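Local structure of phage-like element PBSX protein XkdH (Bacillus subtilis, 3F3B) at residues Ser71-Phe76 and Glu109-Arg114; Leu7-Asp12 and Cys50-Lys55; Ala80-Asn85 and Tyr95-Pro100. The protein is of unknown function but is encoded by the defective prophage PBSX and probably serves as a small barrel-like component of its phage-like particle. All blocks are in the same frame, centred on the assembly; numbering follows the deposited sequence.

Contact 1 of 3, residues Ser71-Phe76 and Glu109-Arg114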
ATOM      1  N   SER A  71      -2.504   9.547   5.521  1.00 23.65           N
ATOM      2  CA  SER A  71      -1.313   8.726   5.557  1.00 23.83           C
ATOM      3  C   SER A  71      -0.929   8.395   6.993  1.00 24.89           C
ATOM      4  O   SER A  71      -1.454   8.974   7.945  1.00 24.91           O
ATOM      5  CB  SER A  71      -0.158   9.463   4.888  1.00 24.53           C
ATOM      6  OG  SER A  71       0.279  10.549   5.690  1.00 25.26           O
ATOM      7  N   PHE A  72      -0.013   7.450   7.137  1.00 23.33           N
ATOM      8  CA  PHE A  72       0.473   7.051   8.440  1.00 22.72           C
ATOM      9  C   PHE A  72       1.697   6.192   8.277  1.00 22.11           C
ATOM     10  O   PHE A  72       1.919   5.588   7.228  1.00 21.19           O
ATOM     11  CB  PHE A  72      -0.582   6.272   9.238  1.00 25.18           C
ATOM     12  CG  PHE A  72      -1.493   5.422   8.398  1.00 26.30           C
ATOM     13  CD1 PHE A  72      -2.738   5.904   7.992  1.00 24.81           C
ATOM     14  CD2 PHE A  72      -1.124   4.135   8.028  1.00 27.50           C
ATOM     15  CE1 PHE A  72      -3.599   5.116   7.232  1.00 25.73           C
ATOM     16  CE2 PHE A  72      -1.980   3.337   7.265  1.00 26.72           C
ATOM     17  CZ  PHE A  72      -3.218   3.831   6.869  1.00 24.97           C
ATOM     18  N   LEU A  73       2.510   6.163   9.316  1.00 19.92           N
ATOM     19  CA  LEU A  73       3.701   5.355   9.301  1.00 19.63           C
ATOM     20  C   LEU A  73       3.250   3.987   9.795  1.00 19.33           C
ATOM     21  O   LEU A  73       2.819   3.846  10.947  1.00 20.43           O
ATOM     22  CB  LEU A  73       4.743   5.951  10.244  1.00 20.06           C
ATOM     23  CG  LEU A  73       6.037   5.165  10.393  1.00 19.83           C
ATOM     24  CD1 LEU A  73       6.723   5.072   9.051  1.00 18.04           C
ATOM     25  CD2 LEU A  73       6.937   5.851  11.415  1.00 19.30           C
ATOM     26  N   VAL A  74       3.325   2.985   8.924  1.00 17.84           N
ATOM     27  CA  VAL A  74       2.919   1.639   9.298  1.00 15.92           C
ATOM     28  C   VAL A  74       4.075   0.848   9.887  1.00 15.75           C
ATOM     29  O   VAL A  74       5.188   0.912   9.380  1.00 14.44           O
ATOM     30  CB  VAL A  74       2.391   0.842   8.094  1.00 15.49           C
ATOM     31  CG1 VAL A  74       1.769  -0.449   8.591  1.00 14.62           C
ATOM     32  CG2 VAL A  74       1.370   1.666   7.312  1.00 12.86           C
ATOM     33  N   HIS A  75       3.803   0.105  10.957  1.00 15.43           N
ATOM     34  CA  HIS A  75       4.808  -0.733  11.607  1.00 15.74           C
ATOM     35  C   HIS A  75       4.366  -2.176  11.389  1.00 16.29           C
ATOM     36  O   HIS A  75       3.265  -2.552  11.790  1.00 15.64           O
ATOM     37  CB  HIS A  75       4.872  -0.429  13.100  1.00 17.22           C
ATOM     38  CG  HIS A  75       5.160   1.004  13.410  1.00 18.73           C
ATOM     39  ND1 HIS A  75       4.336   2.031  13.003  1.00 19.75           N
ATOM     40  CD2 HIS A  75       6.176   1.584  14.093  1.00 16.28           C
ATOM     41  CE1 HIS A  75       4.831   3.182  13.424  1.00 17.17           C
ATOM     42  NE2 HIS A  75       5.946   2.938  14.087  1.00 15.15           N
ATOM     43  N   PHE A  76       5.228  -2.966  10.751  1.00 16.31           N
ATOM     44  CA  PHE A  76       4.953  -4.362  10.423  1.00 16.78           C
ATOM     45  C   PHE A  76       5.942  -5.299  11.086  1.00 20.38           C
ATOM     46  O   PHE A  76       7.067  -4.909  11.409  1.00 19.54           O
ATOM     47  CB  PHE A  76       5.111  -4.605   8.927  1.00 15.37           C
ATOM     48  CG  PHE A  76       4.055  -3.983   8.069  1.00 15.15           C
ATOM     49  CD1 PHE A  76       2.790  -4.542   7.989  1.00 10.47           C
ATOM     50  CD2 PHE A  76       4.368  -2.907   7.238  1.00 14.93           C
ATOM     51  CE1 PHE A  76       1.862  -4.052   7.093  1.00 10.87           C
ATOM     52  CE2 PHE A  76       3.441  -2.410   6.335  1.00 12.83           C
ATOM     53  CZ  PHE A  76       2.188  -2.985   6.262  1.00 12.08           C
ATOM     54  N   GLU A 109       9.278  -0.354   9.052  1.00 19.00           N
ATOM     55  CA  GLU A 109       8.547   0.900   9.167  1.00 18.60           C
ATOM     56  C   GLU A 109       8.452   1.477   7.770  1.00 16.35           C
ATOM     57  O   GLU A 109       9.441   1.518   7.046  1.00 18.18           O
ATOM     58  CB  GLU A 109       9.273   1.882  10.084  1.00 21.20           C
ATOM     59  CG  GLU A 109       9.050   1.641  11.559  1.00 23.42           C
ATOM     60  CD  GLU A 109       9.720   2.695  12.417  1.00 25.06           C
ATOM     61  OE1 GLU A 109      10.016   3.791  11.889  1.00 24.75           O
ATOM     62  OE2 GLU A 109       9.936   2.431  13.616  1.00 24.26           O
ATOM     63  N   VAL A 110       7.268   1.929   7.389  1.00 15.07           N
ATOM     64  CA  VAL A 110       7.092   2.478   6.060  1.00 13.35           C
ATOM     65  C   VAL A 110       5.841   3.330   6.032  1.00 14.10           C
ATOM     66  O   VAL A 110       4.863   3.011   6.698  1.00 13.08           O
ATOM     67  CB  VAL A 110       6.959   1.341   5.024  1.00 14.36           C
ATOM     68  CG1 VAL A 110       5.714   0.499   5.331  1.00  7.23           C
ATOM     69  CG2 VAL A 110       6.911   1.917   3.611  1.00 13.24           C
ATOM     70  N   VAL A 111       5.877   4.412   5.259  1.00 14.58           N
ATOM     71  CA  VAL A 111       4.745   5.316   5.140  1.00 16.66           C
ATOM     72  C   VAL A 111       3.726   4.809   4.125  1.00 18.53           C
ATOM     73  O   VAL A 111       4.080   4.381   3.019  1.00 18.29           O
ATOM     74  CB  VAL A 111       5.211   6.737   4.708  1.00 18.28           C
ATOM     75  CG1 VAL A 111       4.008   7.613   4.393  1.00 16.07           C
ATOM     76  CG2 VAL A 111       6.052   7.380   5.830  1.00 16.57           C
ATOM     77  N   ALA A 112       2.454   4.844   4.516  1.00 18.75           N
ATOM     78  CA  ALA A 112       1.368   4.430   3.637  1.00 18.80           C
ATOM     79  C   ALA A 112       0.598   5.710   3.278  1.00 19.70           C
ATOM     80  O   ALA A 112       0.421   6.582   4.128  1.00 19.76           O
ATOM     81  CB  ALA A 112       0.461   3.445   4.357  1.00 14.01           C
ATOM     82  N   VAL A 113       0.158   5.838   2.028  1.00 19.88           N
ATOM     83  CA  VAL A 113      -0.572   7.031   1.624  1.00 22.95           C
ATOM     84  C   VAL A 113      -1.874   6.680   0.906  1.00 24.83           C
ATOM     85  O   VAL A 113      -1.910   5.783   0.062  1.00 22.56           O
ATOM     86  CB  VAL A 113       0.304   7.954   0.703  1.00 24.87           C
ATOM     87  CG1 VAL A 113      -0.472   9.212   0.318  1.00 22.92           C
ATOM     88  CG2 VAL A 113       1.576   8.365   1.426  1.00 24.06           C
ATOM     89  N   ARG A 114      -2.938   7.399   1.262  1.00 29.24           N
ATOM     90  CA  ARG A 114      -4.269   7.223   0.680  1.00 33.73           C
ATOM     91  C   ARG A 114      -4.161   7.064  -0.832  1.00 37.41           C
ATOM     92  O   ARG A 114      -3.705   7.962  -1.533  1.00 36.19           O
ATOM     93  CB  ARG A 114      -5.136   8.434   1.042  1.00 34.25           C
ATOM     94  CG  ARG A 114      -6.470   8.554   0.324  1.00 38.39           C
ATOM     95  CD  ARG A 114      -7.177   9.855   0.751  1.00 41.66           C
ATOM     96  NE  ARG A 114      -8.039  10.412  -0.291  1.00 42.88           N
ATOM     97  CZ  ARG A 114      -9.219   9.909  -0.642  1.00 44.68           C
ATOM     98  NH1 ARG A 114      -9.692   8.827  -0.029  1.00 45.69           N
ATOM     99  NH2 ARG A 114      -9.925  10.481  -1.612  1.00 43.23           N
TER
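F72 and V74 are zipped to A112 and V110 by four backbone hydrogen bonds, which join 71-76 and 109-114 as antiparallel neighbours in the curled sheet of this barrel-like fold. The bonds come in two reciprocal pairs, and the straightest, from A112 N to F72 O (2.9 Å), runs at 174°. Between the pairs, V111 CA sends a CA-H...O contact to F72 O at 3.5 Å.

One face of the ladder is apolar and buried. A112 CB is its meeting point, touched by V74 CG2 at 3.6 Å and by F72 CE2 at 3.8 Å. Further along, V110 CG1 lies at the edge of the F76 ring, in its plane, while V74 CG1 covers a face of the same ring near the rim. Y95 and L97 of strand 93-97 also touch A112, and F52 stacks on F72.

The other face carries L73, H75 and E109. With CG anti to its backbone N (chi1 177°), L73 leans across the ladder, and CD1 comes to rest 3.6 Å from V110 C. E109 holds a salt bridge with R104, which engages OE2. The stem of E109 runs alongside the H75 imidazole, pointing the same way, with ring and carboxylate planes turned 50° apart and H75 CD2 3.8 Å from E109 CG.

Contact 2 of 3, residues Leu7-Asp12 and Cys50-Lys55. With PO4 (phosphate ion), chain B.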
ATOM      1  N   LEU A   7      -2.604   0.303  19.187  1.00 38.01           N
ATOM      2  CA  LEU A   7      -3.622  -0.632  18.732  1.00 34.29           C
ATOM      3  C   LEU A   7      -3.182  -1.351  17.455  1.00 33.01           C
ATOM      4  O   LEU A   7      -2.609  -0.738  16.549  1.00 31.48           O
ATOM      5  CB  LEU A   7      -4.948   0.092  18.480  1.00 33.30           C
ATOM      6  CG  LEU A   7      -5.729   0.669  19.664  1.00 32.09           C
ATOM      7  CD1 LEU A   7      -7.096   1.103  19.159  1.00 30.04           C
ATOM      8  CD2 LEU A   7      -5.896  -0.367  20.769  1.00 32.36           C
ATOM      9  N   ILE A   8      -3.458  -2.653  17.396  1.00 29.62           N
ATOM     10  CA  ILE A   8      -3.105  -3.488  16.254  1.00 27.64           C
ATOM     11  C   ILE A   8      -4.210  -3.488  15.192  1.00 26.87           C
ATOM     12  O   ILE A   8      -5.372  -3.732  15.495  1.00 27.47           O
ATOM     13  CB  ILE A   8      -2.850  -4.963  16.700  1.00 28.16           C
ATOM     14  CG1 ILE A   8      -1.380  -5.175  17.074  1.00 29.15           C
ATOM     15  CG2 ILE A   8      -3.218  -5.923  15.583  1.00 27.58           C
ATOM     16  CD1 ILE A   8      -0.866  -4.250  18.149  1.00 31.07           C
ATOM     17  N   HIS A   9      -3.842  -3.208  13.947  1.00 24.25           N
ATOM     18  CA  HIS A   9      -4.802  -3.224  12.852  1.00 23.56           C
ATOM     19  C   HIS A   9      -4.493  -4.415  11.945  1.00 21.47           C
ATOM     20  O   HIS A   9      -3.461  -5.062  12.083  1.00 20.18           O
ATOM     21  CB  HIS A   9      -4.729  -1.925  12.049  1.00 26.67           C
ATOM     22  CG  HIS A   9      -5.078  -0.709  12.845  1.00 29.85           C
ATOM     23  ND1 HIS A   9      -6.278  -0.575  13.512  1.00 32.46           N
ATOM     24  CD2 HIS A   9      -4.385   0.427  13.087  1.00 30.07           C
ATOM     25  CE1 HIS A   9      -6.309   0.592  14.130  1.00 31.26           C
ATOM     26  NE2 HIS A   9      -5.173   1.220  13.888  1.00 32.13           N
ATOM     27  N   ARG A  10      -5.398  -4.716  11.028  1.00 21.40           N
ATOM     28  CA  ARG A  10      -5.204  -5.834  10.109  1.00 22.26           C
ATOM     29  C   ARG A  10      -5.415  -5.350   8.692  1.00 20.86           C
ATOM     30  O   ARG A  10      -6.400  -4.677   8.404  1.00 20.53           O
ATOM     31  CB  ARG A  10      -6.198  -6.963  10.409  1.00 22.59           C
ATOM     32  CG  ARG A  10      -6.022  -7.580  11.777  1.00 23.97           C
ATOM     33  CD  ARG A  10      -4.712  -8.333  11.855  1.00 23.94           C
ATOM     34  NE  ARG A  10      -4.403  -8.740  13.222  1.00 24.29           N
ATOM     35  CZ  ARG A  10      -3.749  -9.850  13.539  1.00 23.60           C
ATOM     36  NH1 ARG A  10      -3.337 -10.680  12.585  1.00 21.90           N
ATOM     37  NH2 ARG A  10      -3.494 -10.127  14.809  1.00 22.20           N
ATOM     38  N   CYS A  11      -4.491  -5.700   7.806  1.00 19.66           N
ATOM     39  CA  CYS A  11      -4.602  -5.297   6.413  1.00 19.29           C
ATOM     40  C   CYS A  11      -4.183  -6.417   5.467  1.00 17.76           C
ATOM     41  O   CYS A  11      -3.530  -7.385   5.867  1.00 15.97           O
ATOM     42  CB  CYS A  11      -3.722  -4.073   6.151  1.00 18.37           C
ATOM     43  SG  CYS A  11      -1.950  -4.420   6.282  1.00 24.32           S
ATOM     44  N   ASP A  12      -4.589  -6.284   4.211  1.00 17.59           N
ATOM     45  CA  ASP A  12      -4.206  -7.236   3.182  1.00 17.15           C
ATOM     46  C   ASP A  12      -3.188  -6.482   2.349  1.00 16.39           C
ATOM     47  O   ASP A  12      -3.327  -5.278   2.135  1.00 14.99           O
ATOM     48  CB  ASP A  12      -5.396  -7.624   2.313  1.00 18.84           C
ATOM     49  CG  ASP A  12      -6.400  -8.469   3.057  1.00 20.81           C
ATOM     50  OD1 ASP A  12      -5.996  -9.154   4.028  1.00 19.86           O
ATOM     51  OD2 ASP A  12      -7.584  -8.460   2.658  1.00 24.35           O
ATOM     52  N   CYS A  50      -0.358  -4.995  12.177  1.00 22.64           N
ATOM     53  CA  CYS A  50       0.420  -3.768  12.113  1.00 22.75           C
ATOM     54  C   CYS A  50      -0.182  -2.731  13.060  1.00 22.97           C
ATOM     55  O   CYS A  50      -1.252  -2.942  13.637  1.00 21.85           O
ATOM     56  CB  CYS A  50       0.390  -3.223  10.689  1.00 19.59           C
ATOM     57  SG  CYS A  50      -1.291  -2.889  10.110  1.00 23.94           S
ATOM     58  N   TYR A  51       0.514  -1.614  13.224  1.00 23.43           N
ATOM     59  CA  TYR A  51       0.020  -0.532  14.061  1.00 23.80           C
ATOM     60  C   TYR A  51       0.552   0.762  13.469  1.00 25.11           C
ATOM     61  O   TYR A  51       1.615   0.771  12.844  1.00 25.76           O
ATOM     62  CB  TYR A  51       0.449  -0.728  15.523  1.00 22.59           C
ATOM     63  CG  TYR A  51       1.906  -0.499  15.839  1.00 22.36           C
ATOM     64  CD1 TYR A  51       2.389   0.784  16.088  1.00 20.11           C
ATOM     65  CD2 TYR A  51       2.790  -1.569  15.950  1.00 22.72           C
ATOM     66  CE1 TYR A  51       3.713   0.998  16.448  1.00 19.91           C
ATOM     67  CE2 TYR A  51       4.122  -1.365  16.310  1.00 23.09           C
ATOM     68  CZ  TYR A  51       4.575  -0.075  16.559  1.00 20.65           C
ATOM     69  OH  TYR A  51       5.886   0.138  16.926  1.00 21.19           O
ATOM     70  N   PHE A  52      -0.183   1.854  13.646  1.00 26.16           N
ATOM     71  CA  PHE A  52       0.240   3.118  13.055  1.00 25.98           C
ATOM     72  C   PHE A  52       0.642   4.236  14.009  1.00 27.01           C
ATOM     73  O   PHE A  52       0.239   4.266  15.168  1.00 29.11           O
ATOM     74  CB  PHE A  52      -0.866   3.686  12.154  1.00 23.95           C
ATOM     75  CG  PHE A  52      -1.593   2.662  11.321  1.00 22.74           C
ATOM     76  CD1 PHE A  52      -0.913   1.634  10.682  1.00 22.89           C
ATOM     77  CD2 PHE A  52      -2.970   2.781  11.116  1.00 20.06           C
ATOM     78  CE1 PHE A  52      -1.598   0.736   9.842  1.00 22.82           C
ATOM     79  CE2 PHE A  52      -3.658   1.898  10.286  1.00 18.52           C
ATOM     80  CZ  PHE A  52      -2.969   0.872   9.646  1.00 19.16           C
ATOM     81  N   THR A  53       1.448   5.158  13.486  1.00 27.08           N
ATOM     82  CA  THR A  53       1.863   6.362  14.203  1.00 25.43           C
ATOM     83  C   THR A  53       1.883   7.453  13.134  1.00 24.81           C
ATOM     84  O   THR A  53       1.559   7.185  11.970  1.00 20.92           O
ATOM     85  CB  THR A  53       3.251   6.241  14.846  1.00 25.71           C
ATOM     86  OG1 THR A  53       4.258   6.187  13.828  1.00 25.85           O
ATOM     87  CG2 THR A  53       3.313   4.996  15.724  1.00 25.16           C
ATOM     88  N   GLU A  54       2.251   8.672  13.524  1.00 25.67           N
ATOM     89  CA  GLU A  54       2.283   9.815  12.604  1.00 25.27           C
ATOM     90  C   GLU A  54       1.040   9.835  11.716  1.00 26.18           C
ATOM     91  O   GLU A  54       1.126  10.128  10.527  1.00 26.93           O
ATOM     92  CB  GLU A  54       3.524   9.773  11.707  1.00 23.89           C
ATOM     93  CG  GLU A  54       4.777   9.245  12.364  1.00 24.53           C
ATOM     94  CD  GLU A  54       6.030   9.534  11.555  1.00 28.25           C
ATOM     95  OE1 GLU A  54       5.982   9.550  10.298  1.00 27.65           O
ATOM     96  OE2 GLU A  54       7.082   9.737  12.189  1.00 32.12           O
ATOM     97  N   LYS A  55      -0.120   9.526  12.286  1.00 27.71           N
ATOM     98  CA  LYS A  55      -1.343   9.513  11.498  1.00 28.68           C
ATOM     99  C   LYS A  55      -1.750  10.921  11.079  1.00 30.08           C
ATOM    100  O   LYS A  55      -1.626  11.881  11.844  1.00 30.75           O
ATOM    101  CB  LYS A  55      -2.466   8.841  12.279  1.00 29.88           C
ATOM    102  CG  LYS A  55      -2.107   7.444  12.751  1.00 31.81           C
ATOM    103  CD  LYS A  55      -3.330   6.672  13.210  1.00 32.12           C
ATOM    104  CE  LYS A  55      -4.061   7.385  14.328  1.00 33.90           C
ATOM    105  NZ  LYS A  55      -5.233   6.590  14.794  1.00 34.98           N
TER
HETATM  106  P   PO4 B 127      -8.901  -3.163  12.186  1.00 61.11           P
HETATM  107  O1  PO4 B 127     -10.109  -2.985  11.335  1.00 60.18           O
HETATM  108  O2  PO4 B 127      -9.296  -3.730  13.501  1.00 62.31           O
HETATM  109  O3  PO4 B 127      -7.956  -4.087  11.513  1.00 59.64           O
HETATM  110  O4  PO4 B 127      -8.245  -1.849  12.394  1.00 60.50           O
HETATM  111  O   HOH W   1      -4.869   3.776  14.901  1.00 33.58           O
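A phosphate site beside H9 and R10 frames this contact, where 7-12 meets 50-55 through one antiparallel hydrogen-bonded pair, H9 with C50. H9 N donates to C50 O at 2.6 Å, and C50 N returns a longer bond to H9 O. The two strands then diverge, their directions 108° apart; beyond the pair I8 CA still makes a CA-H...O contact with C50 O, and side chains supply most of the rest.

H9 and C50 share the burial about equally. The CG of H9 stands anti to the carbonyl carbon (chi1 -62°), a setting that brings H9 CD2 over one face of the F52 ring, near the rim, 3.2 Å from F52 CE2. The planes are inclined at 35°, an oblique pairing, while W90 meets F52 edge-to-face and also adjoins the H9 ring. On the C50 side, the sulfur packs against the buried C11, with C11 SG and C50 SG 4.2 Å apart.

Both imidazole nitrogens have partners. H9 ND1 donates to phosphate O4 at 2.6 Å, and R10 N reaches phosphate O3 at 2.7 Å; W90 NE1 is also hydrogen-bonded to the ion. The other ring nitrogen, H9 NE2, lies 2.8 Å from a water that accepts a hydrogen bond from K55 NZ.

The phosphate probably came from the crystallisation liquor, so it is no evidence of a natural ligand. The chemistry is nevertheless consistent with a spot able to accept a small anion, where the ion and the water probably restrain the imidazole's rotation and F52 packs against its CD2.

Contact 3 of 3, residues Ala80-Asn85 and Tyr95-Pro100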
ATOM      1  N   ALA A  80       7.167 -10.137   7.951  1.00 24.23           N
ATOM      2  CA  ALA A  80       6.298  -9.741   6.847  1.00 23.75           C
ATOM      3  C   ALA A  80       7.075  -9.317   5.590  1.00 23.20           C
ATOM      4  O   ALA A  80       8.145  -8.724   5.683  1.00 22.02           O
ATOM      5  CB  ALA A  80       5.382  -8.608   7.298  1.00 24.76           C
ATOM      6  N   ASP A  81       6.516  -9.629   4.419  1.00 22.66           N
ATOM      7  CA  ASP A  81       7.116  -9.285   3.121  1.00 22.94           C
ATOM      8  C   ASP A  81       6.589  -7.904   2.731  1.00 21.23           C
ATOM      9  O   ASP A  81       5.485  -7.780   2.197  1.00 21.31           O
ATOM     10  CB  ASP A  81       6.695 -10.312   2.063  1.00 23.16           C
ATOM     11  CG  ASP A  81       7.417 -10.134   0.728  1.00 24.20           C
ATOM     12  OD1 ASP A  81       7.632  -8.987   0.280  1.00 25.82           O
ATOM     13  OD2 ASP A  81       7.756 -11.162   0.104  1.00 26.21           O
ATOM     14  N   ILE A  82       7.378  -6.871   3.001  1.00 20.21           N
ATOM     15  CA  ILE A  82       6.983  -5.498   2.703  1.00 18.03           C
ATOM     16  C   ILE A  82       7.788  -4.943   1.538  1.00 18.12           C
ATOM     17  O   ILE A  82       9.015  -5.014   1.536  1.00 17.09           O
ATOM     18  CB  ILE A  82       7.205  -4.582   3.926  1.00 17.71           C
ATOM     19  CG1 ILE A  82       6.502  -5.168   5.162  1.00 17.64           C
ATOM     20  CG2 ILE A  82       6.723  -3.180   3.615  1.00 15.47           C
ATOM     21  CD1 ILE A  82       5.011  -5.370   5.015  1.00 16.52           C
ATOM     22  N   ARG A  83       7.091  -4.389   0.553  1.00 18.73           N
ATOM     23  CA  ARG A  83       7.736  -3.821  -0.627  1.00 19.21           C
ATOM     24  C   ARG A  83       7.123  -2.462  -0.931  1.00 20.48           C
ATOM     25  O   ARG A  83       5.938  -2.256  -0.721  1.00 20.98           O
ATOM     26  CB  ARG A  83       7.530  -4.736  -1.836  1.00 17.11           C
ATOM     27  CG  ARG A  83       7.943  -6.168  -1.611  1.00 17.55           C
ATOM     28  CD  ARG A  83       7.544  -7.035  -2.794  1.00 16.50           C
ATOM     29  NE  ARG A  83       7.611  -8.451  -2.453  1.00 16.72           N
ATOM     30  CZ  ARG A  83       7.258  -9.438  -3.268  1.00 16.73           C
ATOM     31  NH1 ARG A  83       6.811  -9.169  -4.487  1.00 17.98           N
ATOM     32  NH2 ARG A  83       7.334 -10.698  -2.855  1.00 17.82           N
ATOM     33  N   VAL A  84       7.920  -1.525  -1.425  1.00 24.06           N
ATOM     34  CA  VAL A  84       7.361  -0.222  -1.735  1.00 24.21           C
ATOM     35  C   VAL A  84       6.438  -0.373  -2.944  1.00 22.06           C
ATOM     36  O   VAL A  84       6.635  -1.247  -3.794  1.00 19.06           O
ATOM     37  CB  VAL A  84       8.466   0.830  -1.998  1.00 27.02           C
ATOM     38  CG1 VAL A  84       7.865   2.091  -2.579  1.00 26.26           C
ATOM     39  CG2 VAL A  84       9.166   1.166  -0.686  1.00 28.05           C
ATOM     40  N   ASN A  85       5.416   0.475  -2.986  1.00 20.21           N
ATOM     41  CA  ASN A  85       4.415   0.460  -4.036  1.00 18.94           C
ATOM     42  C   ASN A  85       3.439  -0.669  -3.758  1.00 18.02           C
ATOM     43  O   ASN A  85       2.600  -1.003  -4.595  1.00 18.00           O
ATOM     44  CB  ASN A  85       5.060   0.311  -5.413  1.00 20.86           C
ATOM     45  CG  ASN A  85       5.881   1.520  -5.793  1.00 22.41           C
ATOM     46  OD1 ASN A  85       5.391   2.647  -5.775  1.00 20.46           O
ATOM     47  ND2 ASN A  85       7.145   1.295  -6.136  1.00 26.57           N
ATOM     48  N   TYR A  95      -4.290   1.856   0.289  1.00 24.77           N
ATOM     49  CA  TYR A  95      -3.131   2.656   0.666  1.00 23.40           C
ATOM     50  C   TYR A  95      -1.938   2.122  -0.111  1.00 22.66           C
ATOM     51  O   TYR A  95      -1.861   0.924  -0.405  1.00 21.42           O
ATOM     52  CB  TYR A  95      -2.854   2.537   2.168  1.00 22.46           C
ATOM     53  CG  TYR A  95      -3.956   3.098   3.023  1.00 24.32           C
ATOM     54  CD1 TYR A  95      -4.034   4.465   3.280  1.00 26.10           C
ATOM     55  CD2 TYR A  95      -4.964   2.276   3.517  1.00 24.14           C
ATOM     56  CE1 TYR A  95      -5.092   5.002   4.003  1.00 26.96           C
ATOM     57  CE2 TYR A  95      -6.034   2.804   4.243  1.00 26.51           C
ATOM     58  CZ  TYR A  95      -6.092   4.169   4.479  1.00 27.79           C
ATOM     59  OH  TYR A  95      -7.158   4.703   5.170  1.00 28.55           O
ATOM     60  N   ILE A  96      -1.021   3.013  -0.466  1.00 20.91           N
ATOM     61  CA  ILE A  96       0.173   2.604  -1.183  1.00 20.29           C
ATOM     62  C   ILE A  96       1.374   2.948  -0.324  1.00 21.13           C
ATOM     63  O   ILE A  96       1.419   4.025   0.261  1.00 19.48           O
ATOM     64  CB  ILE A  96       0.318   3.342  -2.528  1.00 18.35           C
ATOM     65  CG1 ILE A  96      -0.952   3.160  -3.360  1.00 17.89           C
ATOM     66  CG2 ILE A  96       1.525   2.789  -3.295  1.00 18.58           C
ATOM     67  CD1 ILE A  96      -1.343   1.700  -3.554  1.00 16.24           C
ATOM     68  N   LEU A  97       2.330   2.029  -0.229  1.00 21.05           N
ATOM     69  CA  LEU A  97       3.542   2.290   0.543  1.00 22.89           C
ATOM     70  C   LEU A  97       4.420   3.185  -0.336  1.00 25.28           C
ATOM     71  O   LEU A  97       4.854   2.779  -1.406  1.00 24.83           O
ATOM     72  CB  LEU A  97       4.242   0.972   0.882  1.00 19.42           C
ATOM     73  CG  LEU A  97       3.292  -0.048   1.525  1.00 17.03           C
ATOM     74  CD1 LEU A  97       4.089  -1.219   2.065  1.00 12.97           C
ATOM     75  CD2 LEU A  97       2.488   0.603   2.650  1.00 13.78           C
ATOM     76  N   LYS A  98       4.676   4.408   0.117  1.00 30.03           N
ATOM     77  CA  LYS A  98       5.442   5.355  -0.685  1.00 35.57           C
ATOM     78  C   LYS A  98       6.918   5.476  -0.377  1.00 36.59           C
ATOM     79  O   LYS A  98       7.750   4.839  -1.024  1.00 36.93           O
ATOM     80  CB  LYS A  98       4.804   6.745  -0.601  1.00 37.64           C
ATOM     81  CG  LYS A  98       3.291   6.739  -0.812  1.00 41.43           C
ATOM     82  CD  LYS A  98       2.881   6.029  -2.099  1.00 44.03           C
ATOM     83  CE  LYS A  98       3.277   6.814  -3.343  1.00 46.21           C
ATOM     84  NZ  LYS A  98       2.824   6.136  -4.591  1.00 47.20           N
ATOM     85  N   LEU A  99       7.248   6.323   0.588  1.00 38.45           N
ATOM     86  CA  LEU A  99       8.644   6.526   0.950  1.00 38.61           C
ATOM     87  C   LEU A  99       9.301   5.183   1.248  1.00 37.74           C
ATOM     88  O   LEU A  99       8.609   4.174   1.429  1.00 36.99           O
ATOM     89  CB  LEU A  99       8.747   7.458   2.163  1.00 39.80           C
ATOM     90  CG  LEU A  99       8.293   8.905   1.937  1.00 41.62           C
ATOM     91  CD1 LEU A  99       8.943   9.438   0.657  1.00 41.21           C
ATOM     92  CD2 LEU A  99       6.778   8.979   1.826  1.00 42.42           C
ATOM     93  N   PRO A 100      10.645   5.149   1.283  1.00 34.53           N
ATOM     94  CA  PRO A 100      11.409   3.930   1.558  1.00 32.45           C
ATOM     95  C   PRO A 100      11.036   3.349   2.910  1.00 31.05           C
ATOM     96  O   PRO A 100      10.579   4.077   3.795  1.00 30.30           O
ATOM     97  CB  PRO A 100      12.853   4.419   1.538  1.00 32.25           C
ATOM     98  CG  PRO A 100      12.809   5.534   0.569  1.00 34.14           C
ATOM     99  CD  PRO A 100      11.552   6.262   0.966  1.00 34.65           C
TER
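With its CG1 anti to the backbone N (chi1 169°), V84 sets this methyl against two carbonyl oxygens of the facing chain, while L97, its CG anti to the carbonyl carbon (chi1 -51°), sends CD1 toward I82 and the carbonyl of R83. The two residues illustrate how a loop edge can be fitted to a strand with little regular pairing: 80-85 has no helix or strand structure, and 95-100 carries the last part of strand 93-97 and the chain after it.

V84 CG1 lies 3.2 Å from K98 O and 3.3 Å from L97 O, and its other methyl, CG2, faces L99 O and the CA of P100. On the inner side, L97 CD1 packs 3.6 Å from I82 CG2, the two side chains crossing at about a right angle, and the same methyl touches R83 O. I13 and W108 also pack on I82, and A112 and V110 on L97, so this pair belongs to the buried interior of what is probably a barrel-like fold. I96 CG2 rests against N85 CA at 3.8 Å.

One hydrogen bond joins the segments, from N85 N to L97 O at 2.8 Å, with the donor in the carbonyl plane. Within the loop, R83 grips D81 side-on: R83 NE bonds to D81 OD1 at 2.8 Å, and R83 NH2 takes the other carboxylate oxygen.

The contact therefore combines a single polar tie with apolar fitting around it. L97 O receives the N85 amide while I82 and L97 pack on the inner side, and R83 and D81 pair their charges within the loop.

How the contacts relate
All three contacts reach one curled antiparallel sheet, contact 3 through strand 93-97 while 80-85 is loop. Contact 1 takes the middle place: its strand 66-77 is a neighbour of strand 48-61 from contact 2, and its strand 107-114 is a neighbour of strand 93-97 from contact 3. Its centre lies about 8 Å from each of theirs, whereas the centres of contacts 2 and 3 are about 14 Å apart and those two do not touch. Backbone pairings carry the sheet across, H75 with Y51 on one side and V113 with I96 on the other. Along the chain, contact 2 closes before contact 1 opens, and contact 3 is nested inside the loop of contact 1. Segments distant in sequence are thus gathered into a single barrel-like domain.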